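UDP-glucose 6-dehydrogenase (PDB 3VTF) probably catalyses the NAD+-dependent oxidation of UDP-glucose to UDP-glucuronate, and binds UDP-glucose between its two alpha/beta domains. Local coordinates at residues A[317-320]-A[321-325]; A[293-296]-A[297-301]; A[431-435]-A[436-440]; A[217-220]-A[221-225]. All coordinates share one frame; numbering follows the deposited sequence.

Overall arrangement
All four contacts are local, within a helix or where a turn joins strand or helix, and they follow one another along the chain without nesting or crossing. Contact 4 comes first, where the edge strand 216-219 of the N-terminal sheet turns into the long helix 221-251. Contact 2 then ends helix 285-298; its nearest atoms lie about 7 Å from those of contact 4, and both touch the second subunit. Contact 1 sits on the next helix, 304-328, about 26 Å at nearest atoms from contact 4. Contact 3 starts the last strand, 437-440, of the C-terminal sheet and meets contact 1 through L323, which packs on E439 and G440.

Contact 1 of 4, residues A[317-320]-A[321-325]; sequences PRYA and VQLLE
L323 lies over the ring of Y319 one turn earlier, an i to i+4 pair on helix 304-328, which here packs against strand 422-425 of the C-terminal sheet. With chi1 at -68°, CG of L323 stands opposite its own carbonyl carbon and leans back toward the preceding turn. Followed outward, CB of L323 rests 3.5 Å from the O of A320. CG of L323 then sits 4.3 Å from the centroid of the Y319 ring, almost on the ring normal, so that its hydrogen can make a CH-pi contact. From there the branches part toward the ring's rim: CD1 approaches CE2 of Y319 at 3.9 Å, while CD2 sits above the phenol oxygen, 4.0 Å from CZ of Y319. The ring is also flanked by Y315 and by L247 and K250 of helix 221-251. Beneath the pair run ordinary helical bonds, among them L323 N to Y319 O at 2.9 Å. The amide of Q322 comes to the edge of the same ring, its plane turned 79° from it. On the far side of that amide, NE2 of Q322 donates to a water at 3.0 Å, which also takes a weak bond from NH2 of R318.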
loop_
_atom_site.group_PDB
_atom_site.type_symbol
_atom_site.label_atom_id
_atom_site.label_comp_id
_atom_site.label_asym_id
_atom_site.label_seq_id
_atom_site.Cartn_x
_atom_site.Cartn_y
_atom_site.Cartn_z
ATOM N N PRO A 317 6.361 -8.954 17.870
ATOM C CA PRO A 317 6.306 -9.109 19.338
ATOM C C PRO A 317 7.514 -9.903 19.925
ATOM O O PRO A 317 7.984 -9.597 21.033
ATOM C CB PRO A 317 5.030 -9.937 19.576
ATOM C CG PRO A 317 4.221 -9.728 18.319
ATOM C CD PRO A 317 5.180 -9.564 17.208
ATOM N N ARG A 318 8.008 -10.891 19.184
ATOM C CA ARG A 318 9.226 -11.616 19.582
ATOM C C ARG A 318 10.384 -10.625 19.591
ATOM O O ARG A 318 11.236 -10.647 20.500
ATOM C CB ARG A 318 9.541 -12.775 18.593
ATOM C CG ARG A 318 8.627 -14.001 18.742
ATOM C CD ARG A 318 8.652 -15.044 17.593
ATOM N NE ARG A 318 9.908 -15.098 16.823
ATOM C CZ ARG A 318 10.017 -15.050 15.465
ATOM N NH1 ARG A 318 8.940 -14.952 14.671
ATOM N NH2 ARG A 318 11.221 -15.118 14.867
ATOM N N TYR A 319 10.469 -9.755 18.580
ATOM C CA TYR A 319 11.575 -8.821 18.560
ATOM C C TYR A 319 11.559 -7.854 19.749
ATOM O O TYR A 319 12.641 -7.478 20.265
ATOM C CB TYR A 319 11.600 -8.066 17.214
ATOM C CG TYR A 319 12.716 -7.116 16.982
ATOM C CD1 TYR A 319 14.065 -7.583 16.962
ATOM C CD2 TYR A 319 12.473 -5.711 16.733
ATOM C CE1 TYR A 319 15.112 -6.705 16.712
ATOM C CE2 TYR A 319 13.535 -4.859 16.452
ATOM C CZ TYR A 319 14.837 -5.342 16.480
ATOM O OH TYR A 319 15.854 -4.444 16.241
ATOM N N ALA A 320 10.352 -7.417 20.137
ATOM C CA ALA A 320 10.191 -6.435 21.221
ATOM C C ALA A 320 10.732 -7.094 22.529
ATOM O O ALA A 320 11.427 -6.447 23.305
ATOM C CB ALA A 320 8.671 -6.050 21.405
ATOM N N VAL A 321 10.366 -8.359 22.754
ATOM C CA VAL A 321 10.808 -9.083 23.927
ATOM C C VAL A 321 12.358 -9.316 23.846
ATOM O O VAL A 321 13.058 -9.127 24.835
ATOM C CB VAL A 321 10.009 -10.414 24.052
ATOM C CG1 VAL A 321 10.652 -11.442 25.103
ATOM C CG2 VAL A 321 8.550 -10.078 24.345
ATOM N N GLN A 322 12.899 -9.611 22.652
ATOM C CA GLN A 322 14.329 -9.739 22.499
ATOM C C GLN A 322 15.088 -8.446 22.849
ATOM O O GLN A 322 16.185 -8.493 23.506
ATOM C CB GLN A 322 14.716 -10.182 21.085
ATOM C CG GLN A 322 14.241 -11.588 20.714
ATOM C CD GLN A 322 14.483 -11.896 19.237
ATOM O OE1 GLN A 322 15.247 -11.183 18.558
ATOM N NE2 GLN A 322 13.834 -12.958 18.732
ATOM N N LEU A 323 14.533 -7.297 22.444
ATOM C CA LEU A 323 15.154 -6.016 22.806
ATOM C C LEU A 323 15.172 -5.842 24.326
ATOM O O LEU A 323 16.199 -5.407 24.879
ATOM C CB LEU A 323 14.377 -4.829 22.181
ATOM C CG LEU A 323 14.441 -4.712 20.654
ATOM C CD1 LEU A 323 13.437 -3.708 20.144
ATOM C CD2 LEU A 323 15.902 -4.369 20.236
ATOM N N LEU A 324 14.043 -6.135 24.994
ATOM C CA LEU A 324 13.975 -5.912 26.443
ATOM C C LEU A 324 15.052 -6.822 27.153
ATOM O O LEU A 324 15.814 -6.384 28.056
ATOM C CB LEU A 324 12.545 -6.201 26.980
ATOM C CG LEU A 324 12.480 -5.762 28.481
ATOM C CD1 LEU A 324 12.794 -4.269 28.702
ATOM C CD2 LEU A 324 11.165 -6.176 29.073
ATOM N N GLU A 325 15.053 -8.090 26.755
ATOM C CA GLU A 325 15.965 -9.117 27.235
ATOM C C GLU A 325 17.449 -8.741 27.055
ATOM O O GLU A 325 18.240 -8.830 27.990
ATOM C CB GLU A 325 15.676 -10.410 26.489
ATOM C CG GLU A 325 16.540 -11.599 26.874
ATOM C CD GLU A 325 16.081 -12.820 26.099
ATOM O OE1 GLU A 325 15.354 -13.682 26.636
ATOM O OE2 GLU A 325 16.360 -12.854 24.891
HETATM O O HOH W 1 14.282 -14.405 16.086
#

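Contact 2 of 4, residues A[293-296]-A[297-301]; sequences IRFG and ESLGL
A Schellman motif finishes helix 285-298: L301 N donates to G296 O at 2.9 Å, while G300, at positive phi, supplies the C-prime residue and its N reaches E297 O at 2.8 Å. G296 O has a second donor, L299 N, and the two N-H groups come from opposite faces of its carbonyl plane. One residue earlier, F295 O accepts from the hydroxyl of S298, OG to O 2.6 Å; a chi1 of 81° sets that OG between its own backbone N and carbonyl carbon, turned back on the helix. CD1 of L299 meets CZ of F295 at 4.2 Å. Along another flank R294 and E297 run side by side into a salt bridge, NH1 of R294 to OE1 of E297 at 2.9 Å, with guanidinium and carboxylate only 6° from coplanar. A water widens this pairing, accepting from NH1 of R294 and donating to OE2 of E297 at 2.6 Å, and NE of R294 is held by the carbonyl of D112. Around the motif, I293 packs on S306, K307 and L310 of helix 304-328, F295 on P147 and P148, and F295, L299 and L301 on L248 of the second subunit.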
loop_
_atom_site.group_PDB
_atom_site.type_symbol
_atom_site.label_atom_id
_atom_site.label_comp_id
_atom_site.label_asym_id
_atom_site.label_seq_id
_atom_site.Cartn_x
_atom_site.Cartn_y
_atom_site.Cartn_z
ATOM N N ILE A 293 -4.446 -16.371 2.563
ATOM C CA ILE A 293 -3.315 -17.185 2.115
ATOM C C ILE A 293 -3.821 -18.644 1.828
ATOM O O ILE A 293 -3.459 -19.225 0.811
ATOM C CB ILE A 293 -2.248 -17.220 3.252
ATOM C CG1 ILE A 293 -1.517 -15.859 3.326
ATOM C CG2 ILE A 293 -1.143 -18.268 2.942
ATOM C CD1 ILE A 293 -0.754 -15.650 4.692
ATOM N N ARG A 294 -4.551 -19.195 2.803
ATOM C CA ARG A 294 -5.027 -20.624 2.728
ATOM C C ARG A 294 -5.985 -20.788 1.535
ATOM O O ARG A 294 -5.940 -21.788 0.835
ATOM C CB ARG A 294 -5.746 -21.009 3.972
ATOM C CG ARG A 294 -4.785 -21.130 5.189
ATOM C CD ARG A 294 -3.760 -22.276 4.980
ATOM N NE ARG A 294 -2.927 -22.346 6.188
ATOM C CZ ARG A 294 -1.654 -22.021 6.229
ATOM N NH1 ARG A 294 -1.015 -21.639 5.139
ATOM N NH2 ARG A 294 -1.010 -22.078 7.393
ATOM N N PHE A 295 -6.829 -19.787 1.302
ATOM C CA PHE A 295 -7.743 -19.836 0.152
ATOM C C PHE A 295 -6.954 -19.823 -1.152
ATOM O O PHE A 295 -7.204 -20.644 -2.042
ATOM C CB PHE A 295 -8.729 -18.598 0.206
ATOM C CG PHE A 295 -9.738 -18.595 -0.928
ATOM C CD1 PHE A 295 -10.680 -19.618 -1.037
ATOM C CD2 PHE A 295 -9.695 -17.625 -1.896
ATOM C CE1 PHE A 295 -11.647 -19.628 -2.068
ATOM C CE2 PHE A 295 -10.608 -17.626 -2.937
ATOM C CZ PHE A 295 -11.603 -18.624 -3.034
ATOM N N GLY A 296 -5.980 -18.894 -1.310
ATOM C CA GLY A 296 -5.167 -18.880 -2.533
ATOM C C GLY A 296 -4.385 -20.229 -2.668
ATOM O O GLY A 296 -4.287 -20.810 -3.773
ATOM N N GLU A 297 -3.822 -20.708 -1.564
ATOM C CA GLU A 297 -3.004 -21.965 -1.668
ATOM C C GLU A 297 -3.907 -23.113 -2.118
ATOM O O GLU A 297 -3.452 -23.897 -2.927
ATOM C CB GLU A 297 -2.356 -22.299 -0.365
ATOM C CG GLU A 297 -1.288 -21.343 -0.009
ATOM C CD GLU A 297 -0.688 -21.642 1.355
ATOM O OE1 GLU A 297 -1.422 -21.993 2.299
ATOM O OE2 GLU A 297 0.505 -21.416 1.495
ATOM N N SER A 298 -5.180 -23.087 -1.721
ATOM C CA SER A 298 -6.207 -24.156 -2.113
ATOM C C SER A 298 -6.457 -24.096 -3.624
ATOM O O SER A 298 -6.856 -25.078 -4.197
ATOM C CB SER A 298 -7.535 -24.018 -1.379
ATOM O OG SER A 298 -8.349 -22.996 -2.039
ATOM N N LEU A 299 -6.154 -22.970 -4.290
ATOM C CA LEU A 299 -6.219 -22.920 -5.704
ATOM C C LEU A 299 -4.875 -23.039 -6.379
ATOM O O LEU A 299 -4.746 -22.679 -7.588
ATOM C CB LEU A 299 -6.930 -21.635 -6.156
ATOM C CG LEU A 299 -8.355 -21.474 -5.635
ATOM C CD1 LEU A 299 -8.897 -20.062 -5.893
ATOM C CD2 LEU A 299 -9.309 -22.556 -6.192
ATOM N N GLY A 300 -3.868 -23.488 -5.637
ATOM C CA GLY A 300 -2.525 -23.683 -6.216
ATOM C C GLY A 300 -1.681 -22.403 -6.293
ATOM O O GLY A 300 -0.642 -22.414 -6.932
ATOM N N LEU A 301 -2.099 -21.295 -5.666
ATOM C CA LEU A 301 -1.298 -20.019 -5.783
ATOM C C LEU A 301 -0.322 -19.878 -4.624
ATOM O O LEU A 301 -0.616 -20.308 -3.487
ATOM C CB LEU A 301 -2.252 -18.818 -5.706
ATOM C CG LEU A 301 -3.265 -18.803 -6.853
ATOM C CD1 LEU A 301 -4.462 -17.860 -6.575
ATOM C CD2 LEU A 301 -2.610 -18.586 -8.227
HETATM O O HOH W 2 1.871 -21.434 3.720
#

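Contact 3 of 4, residues A[431-435]-A[436-440]; sequences KAREA and KIYEG
The last strand of the C-terminal UDP-binding domain, 437-440, is entered through a short 3-10 turn, and Y438 packs its ring back against the turn, R433 over one face and A432 beside the CD1-CE1 rim. CG of R433 lies 3.9 Å from the centroid of the Y438 ring, 7° off the normal, a CH-pi contact over the middle. The extended arginine then carries its guanidinium past the ring rim, where NH2 of R433 comes within 3.5 Å of CE2 of Y438. The two planes are 47° apart, so the guanidinium tilts across the ring rather than lying flat on it. A432 meets the ring beside CE1 of Y438, its CB 3.8 Å away, and its O approaches CD1 of Y438 at 3.4 Å. The ring can extend back this way because CG of Y438 is anti to the backbone N (chi1 179°). Its hydroxyl is hydrogen-bonded to OD2 of D425 and NE1 of W443, and NH2 of R433 makes a salt bridge with the terminal carboxylate of A444. Within the turn, NZ of K431 bridges to OE2 of E434 at 2.8 Å. Backbone hydrogen bonds of I437 and E439 with K421, V423 and D425 add the strand to the sheet's edge. A parallel sheet in the order 3-2-1-4-5-6 is the mark of a Rossmann-type domain, and here a 3-10 turn takes part in the connection to its final strand.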
loop_
_atom_site.group_PDB
_atom_site.type_symbol
_atom_site.label_atom_id
_atom_site.label_comp_id
_atom_site.label_asym_id
_atom_site.label_seq_id
_atom_site.Cartn_x
_atom_site.Cartn_y
_atom_site.Cartn_z
ATOM N N LYS A 431 6.627 10.842 24.625
ATOM C CA LYS A 431 7.059 11.046 26.020
ATOM C C LYS A 431 8.008 9.983 26.559
ATOM O O LYS A 431 8.906 10.317 27.395
ATOM C CB LYS A 431 5.908 11.277 27.001
ATOM C CG LYS A 431 6.310 12.422 27.999
ATOM C CD LYS A 431 5.381 12.509 29.167
ATOM C CE LYS A 431 5.846 13.428 30.301
ATOM N NZ LYS A 431 6.533 12.513 31.215
ATOM N N ALA A 432 7.905 8.753 26.066
ATOM C CA ALA A 432 8.703 7.629 26.560
ATOM C C ALA A 432 10.205 7.765 26.280
ATOM O O ALA A 432 11.002 7.088 26.871
ATOM C CB ALA A 432 8.169 6.299 26.051
ATOM N N ARG A 433 10.558 8.654 25.374
ATOM C CA ARG A 433 11.943 8.924 25.016
ATOM C C ARG A 433 12.756 9.470 26.202
ATOM O O ARG A 433 13.969 9.462 26.185
ATOM C CB ARG A 433 12.015 9.884 23.850
ATOM C CG ARG A 433 11.744 9.250 22.520
ATOM C CD ARG A 433 12.441 9.951 21.389
ATOM N NE ARG A 433 12.031 9.389 20.116
ATOM C CZ ARG A 433 12.724 8.492 19.434
ATOM N NH1 ARG A 433 12.260 8.047 18.289
ATOM N NH2 ARG A 433 13.876 8.056 19.886
ATOM N N GLU A 434 12.055 9.968 27.202
ATOM C CA GLU A 434 12.652 10.448 28.438
ATOM C C GLU A 434 13.231 9.314 29.296
ATOM O O GLU A 434 13.904 9.562 30.269
ATOM C CB GLU A 434 11.644 11.275 29.237
ATOM C CG GLU A 434 10.743 10.471 30.134
ATOM C CD GLU A 434 9.503 11.224 30.554
ATOM O OE1 GLU A 434 9.343 12.365 30.131
ATOM O OE2 GLU A 434 8.703 10.675 31.311
ATOM N N ALA A 435 12.901 8.078 28.946
ATOM C CA ALA A 435 13.360 6.855 29.649
ATOM C C ALA A 435 14.857 6.775 29.779
ATOM O O ALA A 435 15.535 7.372 28.966
ATOM C CB ALA A 435 12.862 5.630 28.897
ATOM N N LYS A 436 15.378 5.995 30.722
ATOM C CA LYS A 436 16.864 5.772 30.759
ATOM C C LYS A 436 17.356 5.068 29.491
ATOM O O LYS A 436 18.381 5.399 28.906
ATOM C CB LYS A 436 17.226 4.889 31.956
ATOM C CG LYS A 436 18.761 4.612 32.030
ATOM C CD LYS A 436 19.164 3.817 33.294
ATOM C CE LYS A 436 18.753 2.361 33.294
ATOM N NZ LYS A 436 17.529 2.043 34.096
ATOM N N ILE A 437 16.630 4.017 29.100
ATOM C CA ILE A 437 16.937 3.324 27.813
ATOM C C ILE A 437 15.576 3.317 27.004
ATOM O O ILE A 437 14.564 2.898 27.538
ATOM C CB ILE A 437 17.505 1.933 28.073
ATOM C CG1 ILE A 437 18.950 2.006 28.692
ATOM C CG2 ILE A 437 17.629 1.160 26.769
ATOM C CD1 ILE A 437 19.439 0.665 29.280
ATOM N N TYR A 438 15.564 3.904 25.807
ATOM C CA TYR A 438 14.409 3.902 24.946
ATOM C C TYR A 438 14.755 3.011 23.732
ATOM O O TYR A 438 15.683 3.357 22.967
ATOM C CB TYR A 438 14.115 5.323 24.518
ATOM C CG TYR A 438 12.918 5.394 23.575
ATOM C CD1 TYR A 438 11.598 5.277 24.067
ATOM C CD2 TYR A 438 13.126 5.503 22.192
ATOM C CE1 TYR A 438 10.517 5.307 23.205
ATOM C CE2 TYR A 438 12.034 5.481 21.311
ATOM C CZ TYR A 438 10.726 5.440 21.864
ATOM O OH TYR A 438 9.648 5.437 20.977
ATOM N N GLU A 439 14.021 1.900 23.540
ATOM C CA GLU A 439 14.163 1.137 22.322
ATOM C C GLU A 439 12.815 1.179 21.540
ATOM O O GLU A 439 11.889 0.574 21.961
ATOM C CB GLU A 439 14.457 -0.281 22.698
ATOM C CG GLU A 439 15.852 -0.531 23.243
ATOM C CD GLU A 439 16.928 -0.539 22.179
ATOM O OE1 GLU A 439 16.611 -0.424 20.952
ATOM O OE2 GLU A 439 18.120 -0.595 22.584
ATOM N N GLY A 440 12.776 1.809 20.388
ATOM C CA GLY A 440 11.596 1.683 19.501
ATOM C C GLY A 440 11.586 0.282 18.894
ATOM O O GLY A 440 12.640 -0.283 18.538
#

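Contact 4 of 4, residues A[217-220]-A[221-225]; sequences LVMK and PREAE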
loop_
_atom_site.group_PDB
_atom_site.type_symbol
_atom_site.label_atom_id
_atom_site.label_comp_id
_atom_site.label_asym_id
_atom_site.label_seq_id
_atom_site.Cartn_x
_atom_site.Cartn_y
_atom_site.Cartn_z
ATOM N N LEU A 217 -21.400 0.575 -5.163
ATOM C CA LEU A 217 -20.876 -0.141 -6.288
ATOM C C LEU A 217 -21.504 -1.511 -6.392
ATOM O O LEU A 217 -21.310 -2.378 -5.502
ATOM C CB LEU A 217 -19.345 -0.334 -6.172
ATOM C CG LEU A 217 -18.469 0.914 -6.373
ATOM C CD1 LEU A 217 -18.787 2.003 -5.377
ATOM C CD2 LEU A 217 -17.011 0.505 -6.098
ATOM N N VAL A 218 -22.181 -1.770 -7.498
ATOM C CA VAL A 218 -22.868 -3.015 -7.656
ATOM C C VAL A 218 -21.971 -3.896 -8.517
ATOM O O VAL A 218 -21.452 -3.451 -9.558
ATOM C CB VAL A 218 -24.253 -2.800 -8.385
ATOM C CG1 VAL A 218 -24.857 -4.154 -8.814
ATOM C CG2 VAL A 218 -25.187 -1.980 -7.467
ATOM N N MET A 219 -21.722 -5.119 -8.112
ATOM C CA MET A 219 -20.769 -5.977 -8.817
ATOM C C MET A 219 -21.145 -7.435 -8.579
ATOM O O MET A 219 -22.105 -7.687 -7.922
ATOM C CB MET A 219 -19.332 -5.690 -8.366
ATOM C CG MET A 219 -19.065 -5.982 -6.908
ATOM S SD MET A 219 -17.422 -5.464 -6.350
ATOM C CE MET A 219 -17.478 -3.701 -6.528
ATOM N N LYS A 220 -20.418 -8.389 -9.132
ATOM C CA LYS A 220 -20.698 -9.802 -8.853
ATOM C C LYS A 220 -20.437 -10.182 -7.393
ATOM O O LYS A 220 -19.587 -9.597 -6.753
ATOM C CB LYS A 220 -19.847 -10.697 -9.733
ATOM C CG LYS A 220 -19.811 -10.339 -11.203
ATOM C CD LYS A 220 -19.024 -11.389 -11.965
ATOM C CE LYS A 220 -19.146 -11.236 -13.465
ATOM N NZ LYS A 220 -18.174 -12.145 -14.122
ATOM N N PRO A 221 -21.122 -11.206 -6.889
ATOM C CA PRO A 221 -20.939 -11.609 -5.499
ATOM C C PRO A 221 -19.478 -11.996 -5.223
ATOM O O PRO A 221 -18.960 -11.638 -4.192
ATOM C CB PRO A 221 -21.873 -12.808 -5.371
ATOM C CG PRO A 221 -22.997 -12.462 -6.267
ATOM C CD PRO A 221 -22.314 -11.850 -7.465
ATOM N N ARG A 222 -18.832 -12.677 -6.149
ATOM C CA ARG A 222 -17.428 -13.020 -5.988
ATOM C C ARG A 222 -16.504 -11.799 -5.909
ATOM O O ARG A 222 -15.545 -11.817 -5.163
ATOM C CB ARG A 222 -16.967 -13.948 -7.105
ATOM C CG ARG A 222 -17.163 -15.411 -6.808
ATOM C CD ARG A 222 -16.645 -16.290 -7.931
ATOM N NE ARG A 222 -16.964 -17.666 -7.631
ATOM C CZ ARG A 222 -16.383 -18.729 -8.160
ATOM N NH1 ARG A 222 -15.424 -18.618 -9.058
ATOM N NH2 ARG A 222 -16.780 -19.923 -7.778
ATOM N N GLU A 223 -16.769 -10.784 -6.722
ATOM C CA GLU A 223 -15.973 -9.565 -6.696
ATOM C C GLU A 223 -16.103 -8.842 -5.375
ATOM O O GLU A 223 -15.112 -8.522 -4.765
ATOM C CB GLU A 223 -16.369 -8.643 -7.835
ATOM C CG GLU A 223 -16.009 -9.195 -9.188
ATOM C CD GLU A 223 -16.665 -8.472 -10.337
ATOM O OE1 GLU A 223 -17.763 -7.941 -10.183
ATOM O OE2 GLU A 223 -16.066 -8.453 -11.402
ATOM N N ALA A 224 -17.328 -8.686 -4.897
ATOM C CA ALA A 224 -17.559 -8.096 -3.567
ATOM C C ALA A 224 -16.847 -8.899 -2.452
ATOM O O ALA A 224 -16.248 -8.311 -1.535
ATOM C CB ALA A 224 -19.048 -8.050 -3.341
ATOM N N GLU A 225 -16.875 -10.267 -2.499
ATOM C CA GLU A 225 -16.193 -11.028 -1.473
ATOM C C GLU A 225 -14.699 -10.791 -1.544
ATOM O O GLU A 225 -14.028 -10.684 -0.495
ATOM C CB GLU A 225 -16.502 -12.578 -1.669
ATOM C CG GLU A 225 -18.012 -12.828 -1.304
ATOM C CD GLU A 225 -18.541 -14.201 -1.846
ATOM O OE1 GLU A 225 -18.184 -14.647 -2.960
ATOM O OE2 GLU A 225 -19.296 -14.861 -1.085
#
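E223 reaches back to accept the backbone N-H of K220, the N-cap residue of helix 221-251, with K220 N to E223 OE1 at 2.9 Å. This is one half of a capping box: the N3 side chain holds the N-cap amide, while the reciprocal bond is missing, because a lysine at the N-cap has no side-chain acceptor to offer the N-H of E223. The bond meets OE1 on its anti side, with the donor 27° out of the carboxylate plane. E223 gets there with CG anti to its carbonyl carbon (chi1 -67°) and an extended chain. The same OE1 is packed against carbon on two sides, 3.3 Å from CB of M219 and 3.3 Å from CG of K220. M219 takes the less common rotamer in which CG stands between N and carbonyl carbon (chi1 63°), and the trans chi2 carries SD against the first helical turn, 3.7 Å from CB of E223. Its CG reaches CB of A224 at 4.1 Å, the N-prime to N4 apolar pairing of a hydrophobic staple. Between these side chains A224 N donates to K220 O at 3.1 Å, opening the helical bonding with a turn that contains P221 at N1, where a proline's lack of an N-H costs nothing. The end of R222 leads off to the second subunit, where NH1 donates to the carbonyl of L252. OE2 of E223 accepts a weak bond from D255 N of the second subunit. A carboxylate set against backbone N-H groups at a helix start, with a lysine nearby, would probably favour its charged form.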